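Local coordinates for surface antigen protein 2 (Candida albicans, PDB 4Y7S), which is a secreted heme-binding protein that helps the fungus take iron from human hemoglobin, passing heme to and from related cell-wall proteins, at residues P7-T12 with P44-G49. Sequence-based numbering, arbitrary orientation.
Sequences PPVPKT and PYWDTG. With HEB (heme b/c), chain D.
Lys11 lies along one face of the Trp46 indole. Its CG sits 3.9 Å from the centroid of the six-membered ring and 7° off the ring normal, a CH-pi contact almost square to the face. The Lys11 backbone follows over the five-membered ring, with its O 3.2 Å from Trp46 CD1. Pro44 CB, from the same segment as Trp46, lies against the opposite face near the rim, so the indole is held between Lys11 and Pro44. The Trp46 CA-CB bond points toward residues 7-12, and chi1 of 46° places CG between its own backbone N and carbonyl carbon, with one ring face against Lys11. Val9 meets the indole at about a right angle: CG1 is 3.6 Å from Trp46 CZ3, while the CG2 branch rests near Thr48 OG1. That hydroxyl is hydrogen-bonded to Gly17 O. Arg21 of helix 19-22 also packs on Val9 and Thr48. Together these side chains make the close-packed part of the contact. A water lies within hydrogen-bonding distance of both Pro10 O and Trp46 O.

The Thr12 end is looser and more exposed. Thr12 OG1 donates a hydrogen bond of 3.2 Å to Tyr45 OH, which also bonds to Ala13 N.

At the heme end, the Lys11 chain runs extended beyond CG, and NZ makes a weak hydrogen bond of 2.8 Å to propionate oxygen O2A. Trp46 CH2 reaches to 3.6 Å from the heme carbon CHA. The type I turn Pro44-Asp47 leads into helix 48-53. Asp47 is its N-cap: OD1 accepts from Cys50 N, while OD2 binds the heme iron at 2.2 Å. One carboxylate thus caps the helix and serves as the axial ligand. The N-terminal loop laid over this turn forms part of the heme pocket of the CFEM helical-basket fold.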
ATOM      1  N   PRO A   7      20.877  -3.814 -10.481  1.00 31.88           N
ATOM      2  CA  PRO A   7      22.199  -3.233 -10.217  1.00 36.99           C
ATOM      3  C   PRO A   7      22.486  -3.122  -8.733  1.00 31.06           C
ATOM      4  O   PRO A   7      21.562  -2.867  -7.955  1.00 29.59           O
ATOM      5  CB  PRO A   7      22.136  -1.852 -10.871  1.00 34.80           C
ATOM      6  CG  PRO A   7      20.696  -1.568 -11.052  1.00 26.83           C
ATOM      7  CD  PRO A   7      20.008  -2.883 -11.215  1.00 29.30           C
ATOM      8  N   PRO A   8      23.741  -3.338  -8.336  1.00 32.70           N
ATOM      9  CA  PRO A   8      24.054  -3.198  -6.914  1.00 32.44           C
ATOM     10  C   PRO A   8      23.837  -1.772  -6.401  1.00 32.96           C
ATOM     11  O   PRO A   8      23.826  -0.786  -7.161  1.00 30.80           O
ATOM     12  CB  PRO A   8      25.529  -3.635  -6.828  1.00 38.36           C
ATOM     13  CG  PRO A   8      26.076  -3.455  -8.202  1.00 39.93           C
ATOM     14  CD  PRO A   8      24.921  -3.698  -9.140  1.00 35.12           C
ATOM     15  N   VAL A   9      23.564  -1.696  -5.104  1.00 29.30           N
ATOM     16  CA  VAL A   9      23.339  -0.438  -4.399  1.00 27.01           C
ATOM     17  C   VAL A   9      24.227  -0.409  -3.126  1.00 31.95           C
ATOM     18  O   VAL A   9      24.494  -1.463  -2.554  1.00 29.35           O
ATOM     19  CB  VAL A   9      21.840  -0.305  -4.046  1.00 37.40           C
ATOM     20  CG1 VAL A   9      21.388  -1.458  -3.140  1.00 43.52           C
ATOM     21  CG2 VAL A   9      21.544   1.010  -3.410  1.00 42.21           C
ATOM     22  N   PRO A  10      24.691   0.781  -2.688  1.00 27.17           N
ATOM     23  CA  PRO A  10      25.426   0.851  -1.419  1.00 33.78           C
ATOM     24  C   PRO A  10      24.535   0.372  -0.278  1.00 38.12           C
ATOM     25  O   PRO A  10      23.376   0.758  -0.245  1.00 27.72           O
ATOM     26  CB  PRO A  10      25.754   2.341  -1.272  1.00 30.44           C
ATOM     27  CG  PRO A  10      25.642   2.905  -2.629  1.00 28.75           C
ATOM     28  CD  PRO A  10      24.586   2.111  -3.321  1.00 24.42           C
ATOM     29  N   LYS A  11      25.038  -0.444   0.639  1.00 28.96           N
ATOM     30  CA  LYS A  11      24.181  -0.958   1.717  1.00 29.32           C
ATOM     31  C   LYS A  11      24.226  -0.082   2.981  1.00 28.61           C
ATOM     32  O   LYS A  11      24.119  -0.579   4.106  1.00 29.82           O
ATOM     33  CB  LYS A  11      24.561  -2.398   2.030  1.00 32.27           C
ATOM     34  CG  LYS A  11      24.175  -3.347   0.911  1.00 33.89           C
ATOM     35  CD  LYS A  11      24.832  -4.695   1.076  1.00 37.03           C
ATOM     36  CE  LYS A  11      24.362  -5.656   0.004  1.00 46.13           C
ATOM     37  NZ  LYS A  11      24.953  -7.010   0.188  1.00 46.50           N
ATOM     38  N   THR A  12      24.420   1.217   2.767  1.00 29.87           N
ATOM     39  CA  THR A  12      24.374   2.226   3.819  1.00 27.92           C
ATOM     40  C   THR A  12      23.848   3.521   3.215  1.00 30.26           C
ATOM     41  O   THR A  12      23.856   3.689   1.989  1.00 26.77           O
ATOM     42  CB  THR A  12      25.799   2.421   4.461  1.00 28.13           C
ATOM     43  OG1 THR A  12      25.706   2.953   5.790  1.00 29.03           O
ATOM     44  CG2 THR A  12      26.672   3.303   3.617  1.00 27.96           C
ATOM     45  N   PRO A  44      15.026  -2.394   3.665  1.00 22.27           N
ATOM     46  CA  PRO A  44      16.243  -1.866   4.272  1.00 23.08           C
ATOM     47  C   PRO A  44      16.348  -0.387   3.965  1.00 21.12           C
ATOM     48  O   PRO A  44      16.009   0.013   2.852  1.00 19.30           O
ATOM     49  CB  PRO A  44      17.363  -2.666   3.591  1.00 24.84           C
ATOM     50  CG  PRO A  44      16.711  -3.880   3.073  1.00 25.32           C
ATOM     51  CD  PRO A  44      15.317  -3.461   2.691  1.00 24.10           C
ATOM     52  N   TYR A  45      16.790   0.420   4.921  1.00 21.85           N
ATOM     53  CA  TYR A  45      16.709   1.871   4.756  1.00 20.83           C
ATOM     54  C   TYR A  45      17.563   2.389   3.591  1.00 23.39           C
ATOM     55  O   TYR A  45      17.298   3.470   3.054  1.00 21.12           O
ATOM     56  CB  TYR A  45      17.121   2.567   6.057  1.00 21.70           C
ATOM     57  CG  TYR A  45      18.617   2.778   6.273  1.00 23.03           C
ATOM     58  CD1 TYR A  45      19.452   1.726   6.622  1.00 25.35           C
ATOM     59  CD2 TYR A  45      19.175   4.039   6.152  1.00 22.40           C
ATOM     60  CE1 TYR A  45      20.821   1.923   6.834  1.00 29.81           C
ATOM     61  CE2 TYR A  45      20.545   4.252   6.362  1.00 25.80           C
ATOM     62  CZ  TYR A  45      21.358   3.190   6.694  1.00 26.48           C
ATOM     63  OH  TYR A  45      22.705   3.389   6.898  1.00 30.14           O
ATOM     64  N   TRP A  46      18.549   1.586   3.184  1.00 22.15           N
ATOM     65  CA  TRP A  46      19.477   1.948   2.099  1.00 21.36           C
ATOM     66  C   TRP A  46      18.971   1.484   0.736  1.00 22.50           C
ATOM     67  O   TRP A  46      19.597   1.746  -0.278  1.00 19.11           O
ATOM     68  CB  TRP A  46      20.863   1.330   2.352  1.00 22.27           C
ATOM     69  CG  TRP A  46      20.807  -0.105   2.760  1.00 23.93           C
ATOM     70  CD1 TRP A  46      20.958  -0.607   4.032  1.00 26.10           C
ATOM     71  CD2 TRP A  46      20.569  -1.242   1.913  1.00 23.97           C
ATOM     72  NE1 TRP A  46      20.826  -1.977   4.021  1.00 27.51           N
ATOM     73  CE2 TRP A  46      20.590  -2.390   2.736  1.00 26.16           C
ATOM     74  CE3 TRP A  46      20.345  -1.401   0.543  1.00 22.68           C
ATOM     75  CZ2 TRP A  46      20.392  -3.678   2.230  1.00 26.96           C
ATOM     76  CZ3 TRP A  46      20.145  -2.682   0.045  1.00 23.43           C
ATOM     77  CH2 TRP A  46      20.169  -3.804   0.889  1.00 25.50           C
ATOM     78  N   ASP A  47      17.836   0.801   0.709  1.00 20.09           N
ATOM     79  CA  ASP A  47      17.376   0.115  -0.486  1.00 19.20           C
ATOM     80  C   ASP A  47      16.521   1.007  -1.405  1.00 17.35           C
ATOM     81  O   ASP A  47      15.313   1.116  -1.248  1.00 16.16           O
ATOM     82  CB  ASP A  47      16.602  -1.115  -0.045  1.00 21.75           C
ATOM     83  CG  ASP A  47      16.198  -2.008  -1.183  1.00 17.94           C
ATOM     84  OD1 ASP A  47      16.276  -1.636  -2.381  1.00 18.43           O
ATOM     85  OD2 ASP A  47      15.790  -3.122  -0.840  1.00 23.83           O
ATOM     86  N   THR A  48      17.179   1.628  -2.374  1.00 16.67           N
ATOM     87  CA  THR A  48      16.556   2.547  -3.301  1.00 17.14           C
ATOM     88  C   THR A  48      15.333   1.938  -3.981  1.00 17.95           C
ATOM     89  O   THR A  48      14.251   2.493  -3.935  1.00 16.89           O
ATOM     90  CB  THR A  48      17.575   2.984  -4.363  1.00 18.76           C
ATOM     91  OG1 THR A  48      18.748   3.478  -3.707  1.00 19.85           O
ATOM     92  CG2 THR A  48      17.000   4.059  -5.272  1.00 16.81           C
ATOM     93  N   GLY A  49      15.527   0.800  -4.627  1.00 14.48           N
ATOM     94  CA  GLY A  49      14.450   0.132  -5.339  1.00 18.21           C
ATOM     95  C   GLY A  49      13.237  -0.138  -4.476  1.00 15.82           C
ATOM     96  O   GLY A  49      12.112   0.125  -4.887  1.00 17.22           O
TER
HETATM   97 FE   HEB D 201      15.313  -4.878  -2.024  1.00 22.85          FE
HETATM   98  CHA HEB D 201      18.218  -6.266  -0.819  1.00 23.61           C
HETATM   99  CHB HEB D 201      16.973  -4.043  -4.933  1.00 19.13           C
HETATM  100  CHC HEB D 201      12.311  -4.283  -3.621  1.00 24.94           C
HETATM  101  CHD HEB D 201      13.533  -6.188   0.572  1.00 25.82           C
HETATM  102  NA  HEB D 201      17.253  -5.136  -2.762  1.00 17.24           N
HETATM  103  C1A HEB D 201      18.298  -5.685  -2.064  1.00 21.24           C
HETATM  104  C2A HEB D 201      19.488  -5.570  -2.871  1.00 26.23           C
HETATM  105  C3A HEB D 201      19.148  -4.959  -4.012  1.00 18.69           C
HETATM  106  C4A HEB D 201      17.727  -4.673  -3.964  1.00 20.36           C
HETATM  107  CMA HEB D 201      20.061  -4.595  -5.208  1.00 21.83           C
HETATM  108  CAA HEB D 201      20.892  -6.084  -2.457  1.00 37.68           C
HETATM  109  CBA HEB D 201      21.181  -7.376  -3.220  1.00 47.48           C
HETATM  110  CGA HEB D 201      22.590  -7.857  -2.959  1.00 42.94           C
HETATM  111  O1A HEB D 201      23.186  -8.505  -3.858  1.00 59.88           O
HETATM  112  O2A HEB D 201      23.123  -7.604  -1.859  1.00 33.07           O
HETATM  113  NB  HEB D 201      14.773  -4.350  -3.883  1.00 16.82           N
HETATM  114  C1B HEB D 201      15.595  -3.948  -4.922  1.00 21.03           C
HETATM  115  C2B HEB D 201      14.763  -3.414  -5.986  1.00 21.81           C
HETATM  116  C3B HEB D 201      13.494  -3.490  -5.582  1.00 19.30           C
HETATM  117  C4B HEB D 201      13.481  -4.066  -4.285  1.00 20.46           C
HETATM  118  CMB HEB D 201      15.267  -2.841  -7.323  1.00 14.91           C
HETATM  119  CAB HEB D 201      12.182  -3.084  -6.278  1.00 18.67           C
HETATM  120  CBB HEB D 201      12.093  -2.937  -7.592  1.00 32.90           C
HETATM  121  NC  HEB D 201      13.303  -5.212  -1.643  1.00 24.71           N
HETATM  122  C1C HEB D 201      12.225  -4.802  -2.376  1.00 14.03           C
HETATM  123  C2C HEB D 201      10.996  -4.997  -1.627  1.00 24.27           C
HETATM  124  C3C HEB D 201      11.357  -5.516  -0.452  1.00 21.05           C
HETATM  125  C4C HEB D 201      12.801  -5.664  -0.452  1.00 22.20           C
HETATM  126  CMC HEB D 201       9.591  -4.616  -2.168  1.00 25.67           C
HETATM  127  CAC HEB D 201      10.497  -5.942   0.751  1.00 30.72           C
HETATM  128  CBC HEB D 201       9.174  -6.024   0.662  1.00 38.11           C
HETATM  129  ND  HEB D 201      15.789  -6.081  -0.413  1.00 23.25           N
HETATM  130  C1D HEB D 201      14.888  -6.417   0.585  1.00 28.79           C
HETATM  131  C2D HEB D 201      15.600  -7.015   1.685  1.00 35.06           C
HETATM  132  C3D HEB D 201      17.058  -7.051   1.243  1.00 31.85           C
HETATM  133  C4D HEB D 201      17.082  -6.444  -0.062  1.00 32.98           C
HETATM  134  CMD HEB D 201      14.997  -7.532   3.005  1.00 40.63           C
HETATM  135  CAD HEB D 201      18.266  -7.562   2.049  1.00 36.28           C
HETATM  136  CBD HEB D 201      18.552  -9.036   1.820  1.00 44.13           C
HETATM  137  CGD HEB D 201      19.521  -9.490   2.888  1.00 68.86           C
HETATM  138  O1D HEB D 201      20.019  -8.634   3.683  1.00 61.66           O
HETATM  139  O2D HEB D 201      19.790 -10.722   2.946  1.00 85.82           O
HETATM  140  O   HOH W   1      21.766   3.271  -0.628  1.00 18.29           O